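Long-range contacts in putative transcription factor (Chaetomium thermophilum, PDB 5D5W), which probably acts as a homotrimeric, sequence-specific DNA-binding transcription factor in osmotic and oxidative stress responses, here represented by its HSF-type DNA-binding domain: residues B[2-7]-B[62-67]; B[29-34]-B[82-87]. All blocks are in the same frame, centred on the assembly; numbering follows the deposited sequence.

Both contacts lie in one HSF-type DNA-binding domain, their centres about 11 Å apart. Along the chain their segments alternate in the order 2-7, 29-34, 62-67, 82-87, so neither contact closes before the other begins. Interaction 1 brings the start of helix 3-12 against the residues that follow helix 52-61, Tyr62 and Phe64. Interaction 2 joins strands 30-33 and 82-86 within the antiparallel sheet. The two meet where strand 65-66 lies beside strand 82-86: His65 O and Lys86 N are 2.8 Å apart, a probable hydrogen bond. His65 and Lys66, which bond DNA phosphates, thus sit on a strand next to the pair joined in interaction 2.

Interaction 1: B[2-7]-B[62-67]; sequences SDFVRK and YDFHKV. With nucleotides of chain A; nucleotides of chain C.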
loop_
_atom_site.group_PDB
_atom_site.type_symbol
_atom_site.label_atom_id
_atom_site.label_comp_id
_atom_site.label_asym_id
_atom_site.label_seq_id
_atom_site.Cartn_x
_atom_site.Cartn_y
_atom_site.Cartn_z
ATOM N N SER B 2 -22.061 -12.038 5.417
ATOM C CA SER B 2 -21.199 -11.001 4.767
ATOM C C SER B 2 -20.083 -11.655 3.960
ATOM O O SER B 2 -19.281 -12.410 4.505
ATOM C CB SER B 2 -20.597 -10.062 5.817
ATOM O OG SER B 2 -21.606 -9.496 6.641
ATOM N N ASP B 3 -20.031 -11.353 2.665
ATOM C CA ASP B 3 -19.108 -12.021 1.738
ATOM C C ASP B 3 -17.642 -11.800 2.116
ATOM O O ASP B 3 -16.841 -12.743 2.134
ATOM C CB ASP B 3 -19.365 -11.528 0.308
ATOM C CG ASP B 3 -18.736 -12.421 -0.745
ATOM O OD1 ASP B 3 -17.490 -12.521 -0.771
ATOM O OD2 ASP B 3 -19.489 -13.010 -1.557
ATOM N N PHE B 4 -17.311 -10.546 2.415
ATOM C CA PHE B 4 -15.949 -10.141 2.779
ATOM C C PHE B 4 -15.472 -10.859 4.026
ATOM O O PHE B 4 -14.356 -11.369 4.067
ATOM C CB PHE B 4 -15.891 -8.621 3.009
ATOM C CG PHE B 4 -14.547 -8.112 3.471
ATOM C CD1 PHE B 4 -13.503 -7.949 2.573
ATOM C CD2 PHE B 4 -14.342 -7.764 4.795
ATOM C CE1 PHE B 4 -12.271 -7.477 2.991
ATOM C CE2 PHE B 4 -13.114 -7.294 5.221
ATOM C CZ PHE B 4 -12.077 -7.147 4.314
ATOM N N VAL B 5 -16.326 -10.893 5.041
ATOM C CA VAL B 5 -15.930 -11.423 6.336
ATOM C C VAL B 5 -15.686 -12.927 6.212
ATOM O O VAL B 5 -14.741 -13.461 6.796
ATOM C CB VAL B 5 -16.985 -11.114 7.427
ATOM C CG1 VAL B 5 -16.513 -11.628 8.780
ATOM C CG2 VAL B 5 -17.266 -9.615 7.496
ATOM N N ARG B 6 -16.547 -13.592 5.440
ATOM C CA ARG B 6 -16.416 -15.019 5.155
ATOM C C ARG B 6 -15.074 -15.308 4.506
ATOM O O ARG B 6 -14.339 -16.183 4.956
ATOM C CB ARG B 6 -17.559 -15.494 4.241
ATOM C CG ARG B 6 -17.284 -16.789 3.474
ATOM C CD ARG B 6 -18.564 -17.420 2.938
ATOM N NE ARG B 6 -19.466 -16.448 2.306
ATOM C CZ ARG B 6 -19.387 -16.022 1.043
ATOM N NH1 ARG B 6 -18.432 -16.465 0.225
ATOM N NH2 ARG B 6 -20.276 -15.137 0.589
ATOM N N LYS B 7 -14.768 -14.565 3.448
ATOM C CA LYS B 7 -13.508 -14.726 2.728
ATOM C C LYS B 7 -12.298 -14.389 3.595
ATOM O O LYS B 7 -11.242 -15.007 3.468
ATOM C CB LYS B 7 -13.498 -13.862 1.469
ATOM C CG LYS B 7 -14.430 -14.379 0.382
ATOM C CD LYS B 7 -13.838 -14.190 -1.011
ATOM C CE LYS B 7 -14.523 -13.087 -1.807
ATOM N NZ LYS B 7 -15.618 -13.652 -2.646
ATOM N N TYR B 62 -16.019 -2.259 6.985
ATOM C CA TYR B 62 -16.759 -3.182 7.850
ATOM C C TYR B 62 -16.362 -3.083 9.336
ATOM O O TYR B 62 -16.600 -4.008 10.121
ATOM C CB TYR B 62 -16.545 -4.618 7.374
ATOM C CG TYR B 62 -17.336 -5.008 6.155
ATOM C CD1 TYR B 62 -18.438 -5.841 6.257
ATOM C CD2 TYR B 62 -16.976 -4.555 4.903
ATOM C CE1 TYR B 62 -19.156 -6.211 5.138
ATOM C CE2 TYR B 62 -17.688 -4.924 3.781
ATOM C CZ TYR B 62 -18.770 -5.751 3.909
ATOM O OH TYR B 62 -19.473 -6.108 2.788
ATOM N N ASP B 63 -15.734 -1.977 9.708
ATOM C CA ASP B 63 -15.524 -1.626 11.108
ATOM C C ASP B 63 -14.364 -2.374 11.798
ATOM O O ASP B 63 -14.360 -2.528 13.026
ATOM C CB ASP B 63 -16.847 -1.774 11.887
ATOM C CG ASP B 63 -16.942 -0.844 13.092
ATOM O OD1 ASP B 63 -16.488 0.318 12.999
ATOM O OD2 ASP B 63 -17.491 -1.280 14.133
ATOM N N PHE B 64 -13.367 -2.805 11.021
ATOM C CA PHE B 64 -12.075 -3.187 11.598
ATOM C C PHE B 64 -11.233 -1.947 11.835
ATOM O O PHE B 64 -11.360 -0.936 11.139
ATOM C CB PHE B 64 -11.277 -4.113 10.684
ATOM C CG PHE B 64 -11.831 -5.493 10.578
ATOM C CD1 PHE B 64 -12.891 -5.754 9.750
ATOM C CD2 PHE B 64 -11.266 -6.532 11.289
ATOM C CE1 PHE B 64 -13.402 -7.028 9.638
ATOM C CE2 PHE B 64 -11.767 -7.813 11.190
ATOM C CZ PHE B 64 -12.837 -8.062 10.364
ATOM N N HIS B 65 -10.348 -2.051 12.815
ATOM C CA HIS B 65 -9.409 -1.002 13.134
ATOM C C HIS B 65 -8.038 -1.616 13.142
ATOM O O HIS B 65 -7.893 -2.809 13.380
ATOM C CB HIS B 65 -9.749 -0.397 14.493
ATOM C CG HIS B 65 -11.037 0.366 14.485
ATOM N ND1 HIS B 65 -11.091 1.742 14.390
ATOM C CD2 HIS B 65 -12.323 -0.059 14.510
ATOM C CE1 HIS B 65 -12.354 2.132 14.385
ATOM N NE2 HIS B 65 -13.122 1.059 14.456
ATOM N N LYS B 66 -7.036 -0.802 12.850
ATOM C CA LYS B 66 -5.651 -1.238 12.939
ATOM C C LYS B 66 -5.162 -1.092 14.375
ATOM O O LYS B 66 -5.572 -0.174 15.083
ATOM C CB LYS B 66 -4.772 -0.420 11.998
ATOM C CG LYS B 66 -3.412 -1.037 11.769
ATOM C CD LYS B 66 -2.626 -0.274 10.729
ATOM C CE LYS B 66 -1.175 -0.721 10.706
ATOM N NZ LYS B 66 -0.372 0.110 9.761
ATOM N N VAL B 67 -4.281 -2.000 14.792
ATOM C CA VAL B 67 -3.694 -1.991 16.134
ATOM C C VAL B 67 -2.336 -1.290 16.127
ATOM O O VAL B 67 -1.473 -1.615 15.309
ATOM C CB VAL B 67 -3.493 -3.428 16.635
ATOM C CG1 VAL B 67 -2.880 -3.435 18.030
ATOM C CG2 VAL B 67 -4.816 -4.185 16.592
ATOM P P DT A 6 -8.097 2.712 11.783
ATOM O OP1 DT A 6 -8.797 2.382 13.050
ATOM O OP2 DT A 6 -7.644 1.623 10.883
ATOM O "O5'" DT A 6 -9.031 3.699 10.958
ATOM C "C5'" DT A 6 -9.504 4.898 11.578
ATOM C "C4'" DT A 6 -10.327 5.686 10.591
ATOM O "O4'" DT A 6 -9.450 6.177 9.561
ATOM C "C3'" DT A 6 -11.425 4.893 9.876
ATOM O "O3'" DT A 6 -12.702 5.439 10.225
ATOM C "C2'" DT A 6 -11.097 5.048 8.397
ATOM C "C1'" DT A 6 -10.193 6.259 8.373
ATOM N N1 DT A 6 -9.243 6.304 7.258
ATOM C C2 DT A 6 -9.273 7.388 6.412
ATOM O O2 DT A 6 -10.060 8.309 6.536
ATOM N N3 DT A 6 -8.346 7.350 5.404
ATOM C C4 DT A 6 -7.412 6.360 5.165
ATOM O O4 DT A 6 -6.642 6.466 4.218
ATOM C C5 DT A 6 -7.432 5.257 6.095
ATOM C C7 DT A 6 -6.451 4.141 5.918
ATOM C C6 DT A 6 -8.330 5.286 7.085
ATOM P P DC A 5 -1.197 3.456 11.126
ATOM O OP1 DC A 5 -0.831 2.629 12.312
ATOM O OP2 DC A 5 -0.827 3.016 9.742
ATOM O "O5'" DC A 5 -2.769 3.702 11.136
ATOM C "C5'" DC A 5 -3.423 4.199 12.309
ATOM C "C4'" DC A 5 -4.766 4.778 11.931
ATOM O "O4'" DC A 5 -4.580 5.855 10.991
ATOM C "C3'" DC A 5 -5.747 3.800 11.274
ATOM O "O3'" DC A 5 -6.858 3.642 12.159
ATOM C "C2'" DC A 5 -6.110 4.457 9.951
ATOM C "C1'" DC A 5 -5.706 5.903 10.154
ATOM N N1 DC A 5 -5.329 6.636 8.938
ATOM C C2 DC A 5 -5.983 7.835 8.660
ATOM O O2 DC A 5 -6.874 8.222 9.431
ATOM N N3 DC A 5 -5.651 8.529 7.546
ATOM C C4 DC A 5 -4.696 8.068 6.733
ATOM N N4 DC A 5 -4.389 8.791 5.651
ATOM C C5 DC A 5 -4.003 6.851 7.001
ATOM C C6 DC A 5 -4.344 6.176 8.107
ATOM P P DG C 2 -18.837 -6.283 -0.404
ATOM O OP1 DG C 2 -18.550 -7.698 -0.045
ATOM O OP2 DG C 2 -18.720 -5.204 0.614
ATOM O "O5'" DG C 2 -17.893 -5.906 -1.628
ATOM C "C5'" DG C 2 -17.802 -6.778 -2.767
ATOM C "C4'" DG C 2 -16.771 -6.279 -3.753
ATOM O "O4'" DG C 2 -17.236 -5.077 -4.413
ATOM C "C3'" DG C 2 -15.407 -5.925 -3.165
ATOM O "O3'" DG C 2 -14.441 -6.335 -4.139
ATOM C "C2'" DG C 2 -15.492 -4.420 -2.985
ATOM C "C1'" DG C 2 -16.322 -4.007 -4.191
ATOM N N9 DG C 2 -17.106 -2.781 -4.062
ATOM C C8 DG C 2 -17.936 -2.435 -3.023
ATOM N N7 DG C 2 -18.549 -1.298 -3.215
ATOM C C5 DG C 2 -18.119 -0.882 -4.468
ATOM C C6 DG C 2 -18.445 0.281 -5.212
ATOM O O6 DG C 2 -19.213 1.204 -4.906
ATOM N N1 DG C 2 -17.770 0.317 -6.428
ATOM C C2 DG C 2 -16.896 -0.645 -6.876
ATOM N N2 DG C 2 -16.347 -0.434 -8.082
ATOM N N3 DG C 2 -16.596 -1.742 -6.197
ATOM C C4 DG C 2 -17.237 -1.793 -5.010
#
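His65 ND1 donates a bent 2.7 Å hydrogen bond to OP1 of DT6 of chain A, three residues beyond Tyr62, which packs on Phe4. The oxygen lies at the imidazole edge, near the ring plane. OP2 of the same phosphate accepts the backbone N-H of Lys66 at 3.2 Å (149°), so ring and main chain hold different oxygens of one group. The extended Lys66 side chain carries NZ to OP2 of DC5 of chain A, 2.9 Å away.

Between the segments the contact is apolar. Phe4 and Tyr62 slide past one another, with planes 26° apart but centroids 5.4 Å apart; the rings barely overlap, and Phe4 CD2 sits over one Tyr62 face. With CG anti to the backbone N (chi1 176°), Phe4 brings CE2 to within 4.4 Å of Phe64 CE1, which lies at the edge of the Phe4 ring, near its plane. Val5 CG2 approaches Tyr62 CD1 obliquely at 4.1 Å. Tyr62, packed in this way, places its hydroxyl at OP2 of DG2 of chain C in a hydrogen bond of doubtful, very short length. Within 2-7, Asp3 OD1 takes Lys7 NZ on its syn lone pair in a 2.9 Å salt bridge, and OD2 meets Arg6 NH2 in a weak one.

Asp63, at positive phi, is C-prime of the Schellman motif ending helix 52-61; the arrangement belongs to the winged helix-turn-helix fold of HSF-type domains.

Interaction 2: B[29-34]-B[82-87]; sequences SFVVLE and AWEFKH
This is an antiparallel strand pairing between 30-33 and 82-86, the two inner strands of the domain's sheet, whose directions differ by 157°. The register is fixed by two hydrogen-bonded pairs. In Val32 with Trp83, the bond from Trp83 N to Val32 O is 2.7 Å and almost straight (175°), and Val32 N returns a bond to Trp83 O at 2.8 Å. Phe30 and Phe85 are linked by a second reciprocal pair, with Phe85 N 3.1 Å from Phe30 O. Val31 faces Glu84 in the non-hydrogen-bonded pair between them.

On the face carrying Phe30, Val32, Trp83 and Phe85, the end of the Phe30 side chain comes nearer to strand 82-86, its CG lying between the backbone N and the carbonyl carbon (chi1 79°). CE2 of Phe30 thus reaches CB of Phe85 at 3.7 Å, while the two rings, slid apart with centroids 6.0 Å distant, barely overlap. An alanine here would probably leave Phe85 CB without its aromatic neighbour and open a gap between the two strands' side chains on this face. On the other face, Ala82 CB lies 3.9 Å from Leu33 CD1, and the extended Glu84 side chain brings OE2 next to Ser29 OG, a hydrogen bond modelled so short (2.4 Å) that its exact length is doubtful.

Phe30 packs against Leu8 and Leu12 of helix 3-12, both phenylalanines touch Leu59 of helix 52-61, and strands 21-23 and 65-66 flank the pair.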
loop_
_atom_site.group_PDB
_atom_site.type_symbol
_atom_site.label_atom_id
_atom_site.label_comp_id
_atom_site.label_asym_id
_atom_site.label_seq_id
_atom_site.Cartn_x
_atom_site.Cartn_y
_atom_site.Cartn_z
ATOM N N SER B 29 -7.575 -10.907 17.171
ATOM C CA SER B 29 -7.175 -10.082 16.018
ATOM C C SER B 29 -6.364 -10.945 15.036
ATOM O O SER B 29 -5.973 -12.066 15.375
ATOM C CB SER B 29 -6.335 -8.882 16.466
ATOM O OG SER B 29 -5.075 -9.286 16.979
ATOM N N PHE B 30 -6.137 -10.430 13.826
ATOM C CA PHE B 30 -5.312 -11.120 12.831
ATOM C C PHE B 30 -4.180 -10.224 12.339
ATOM O O PHE B 30 -4.224 -9.001 12.485
ATOM C CB PHE B 30 -6.155 -11.652 11.658
ATOM C CG PHE B 30 -6.537 -10.610 10.651
ATOM C CD1 PHE B 30 -5.788 -10.431 9.492
ATOM C CD2 PHE B 30 -7.648 -9.813 10.857
ATOM C CE1 PHE B 30 -6.131 -9.454 8.567
ATOM C CE2 PHE B 30 -8.001 -8.849 9.934
ATOM C CZ PHE B 30 -7.245 -8.666 8.790
ATOM N N VAL B 31 -3.161 -10.864 11.774
ATOM C CA VAL B 31 -1.947 -10.194 11.335
ATOM C C VAL B 31 -1.692 -10.506 9.875
ATOM O O VAL B 31 -1.780 -11.661 9.477
ATOM C CB VAL B 31 -0.728 -10.692 12.128
ATOM C CG1 VAL B 31 0.496 -9.847 11.810
ATOM C CG2 VAL B 31 -1.017 -10.674 13.621
ATOM N N VAL B 32 -1.389 -9.472 9.089
ATOM C CA VAL B 32 -0.902 -9.624 7.712
ATOM C C VAL B 32 0.525 -9.084 7.658
ATOM O O VAL B 32 0.800 -7.993 8.149
ATOM C CB VAL B 32 -1.782 -8.875 6.689
ATOM C CG1 VAL B 32 -1.171 -8.954 5.298
ATOM C CG2 VAL B 32 -3.192 -9.446 6.670
ATOM N N LEU B 33 1.422 -9.851 7.048
ATOM C CA LEU B 33 2.862 -9.619 7.169
ATOM C C LEU B 33 3.556 -10.230 5.964
ATOM O O LEU B 33 3.211 -11.333 5.565
ATOM C CB LEU B 33 3.371 -10.264 8.466
ATOM C CG LEU B 33 4.876 -10.456 8.674
ATOM C CD1 LEU B 33 5.610 -9.127 8.539
ATOM C CD2 LEU B 33 5.149 -11.101 10.030
ATOM N N GLU B 34 4.525 -9.518 5.388
ATOM C CA GLU B 34 5.190 -9.936 4.141
ATOM C C GLU B 34 4.267 -9.553 2.987
ATOM O O GLU B 34 3.731 -10.406 2.268
ATOM C CB GLU B 34 5.542 -11.441 4.130
ATOM C CG GLU B 34 6.574 -11.863 3.086
ATOM C CD GLU B 34 6.928 -13.345 3.171
ATOM O OE1 GLU B 34 6.756 -14.063 2.159
ATOM O OE2 GLU B 34 7.371 -13.797 4.251
ATOM N N ALA B 82 4.333 -5.686 9.496
ATOM C CA ALA B 82 3.183 -6.436 9.954
ATOM C C ALA B 82 2.045 -5.471 10.257
ATOM O O ALA B 82 2.218 -4.501 10.994
ATOM C CB ALA B 82 3.536 -7.239 11.190
ATOM N N TRP B 83 0.886 -5.752 9.673
ATOM C CA TRP B 83 -0.315 -4.964 9.862
ATOM C C TRP B 83 -1.277 -5.808 10.666
ATOM O O TRP B 83 -1.564 -6.935 10.278
ATOM C CB TRP B 83 -0.939 -4.642 8.506
ATOM C CG TRP B 83 -0.138 -3.691 7.697
ATOM C CD1 TRP B 83 1.138 -3.862 7.251
ATOM C CD2 TRP B 83 -0.560 -2.412 7.230
ATOM N NE1 TRP B 83 1.541 -2.759 6.541
ATOM C CE2 TRP B 83 0.512 -1.857 6.506
ATOM C CE3 TRP B 83 -1.744 -1.675 7.355
ATOM C CZ2 TRP B 83 0.434 -0.599 5.905
ATOM C CZ3 TRP B 83 -1.823 -0.432 6.762
ATOM C CH2 TRP B 83 -0.741 0.097 6.049
ATOM N N GLU B 84 -1.774 -5.275 11.777
ATOM C CA GLU B 84 -2.715 -6.006 12.614
ATOM C C GLU B 84 -4.053 -5.289 12.659
ATOM O O GLU B 84 -4.088 -4.088 12.915
ATOM C CB GLU B 84 -2.164 -6.145 14.025
ATOM C CG GLU B 84 -2.971 -7.101 14.884
ATOM C CD GLU B 84 -2.420 -7.250 16.281
ATOM O OE1 GLU B 84 -1.440 -6.559 16.619
ATOM O OE2 GLU B 84 -2.979 -8.060 17.048
ATOM N N PHE B 85 -5.142 -6.027 12.422
ATOM C CA PHE B 85 -6.494 -5.460 12.460
ATOM C C PHE B 85 -7.404 -6.196 13.415
ATOM O O PHE B 85 -7.236 -7.394 13.650
ATOM C CB PHE B 85 -7.127 -5.477 11.080
ATOM C CG PHE B 85 -6.429 -4.596 10.103
ATOM C CD1 PHE B 85 -5.342 -5.074 9.383
ATOM C CD2 PHE B 85 -6.841 -3.289 9.920
ATOM C CE1 PHE B 85 -4.683 -4.263 8.490
ATOM C CE2 PHE B 85 -6.185 -2.470 9.025
ATOM C CZ PHE B 85 -5.101 -2.960 8.311
ATOM N N LYS B 86 -8.386 -5.468 13.942
ATOM C CA LYS B 86 -9.251 -5.986 14.994
ATOM C C LYS B 86 -10.705 -5.537 14.846
ATOM O O LYS B 86 -11.002 -4.357 14.658
ATOM C CB LYS B 86 -8.719 -5.549 16.352
ATOM C CG LYS B 86 -9.182 -6.406 17.520
ATOM C CD LYS B 86 -8.540 -5.925 18.818
ATOM C CE LYS B 86 -8.191 -7.065 19.768
ATOM N NZ LYS B 86 -6.989 -6.751 20.596
ATOM N N HIS B 87 -11.594 -6.514 14.904
ATOM C CA HIS B 87 -13.010 -6.289 15.098
ATOM C C HIS B 87 -13.373 -7.075 16.363
ATOM O O HIS B 87 -12.915 -8.209 16.532
ATOM C CB HIS B 87 -13.788 -6.800 13.897
ATOM C CG HIS B 87 -15.164 -6.229 13.767
ATOM N ND1 HIS B 87 -16.150 -6.440 14.702
ATOM C CD2 HIS B 87 -15.725 -5.480 12.792
ATOM C CE1 HIS B 87 -17.258 -5.836 14.319
ATOM N NE2 HIS B 87 -17.027 -5.249 13.158
#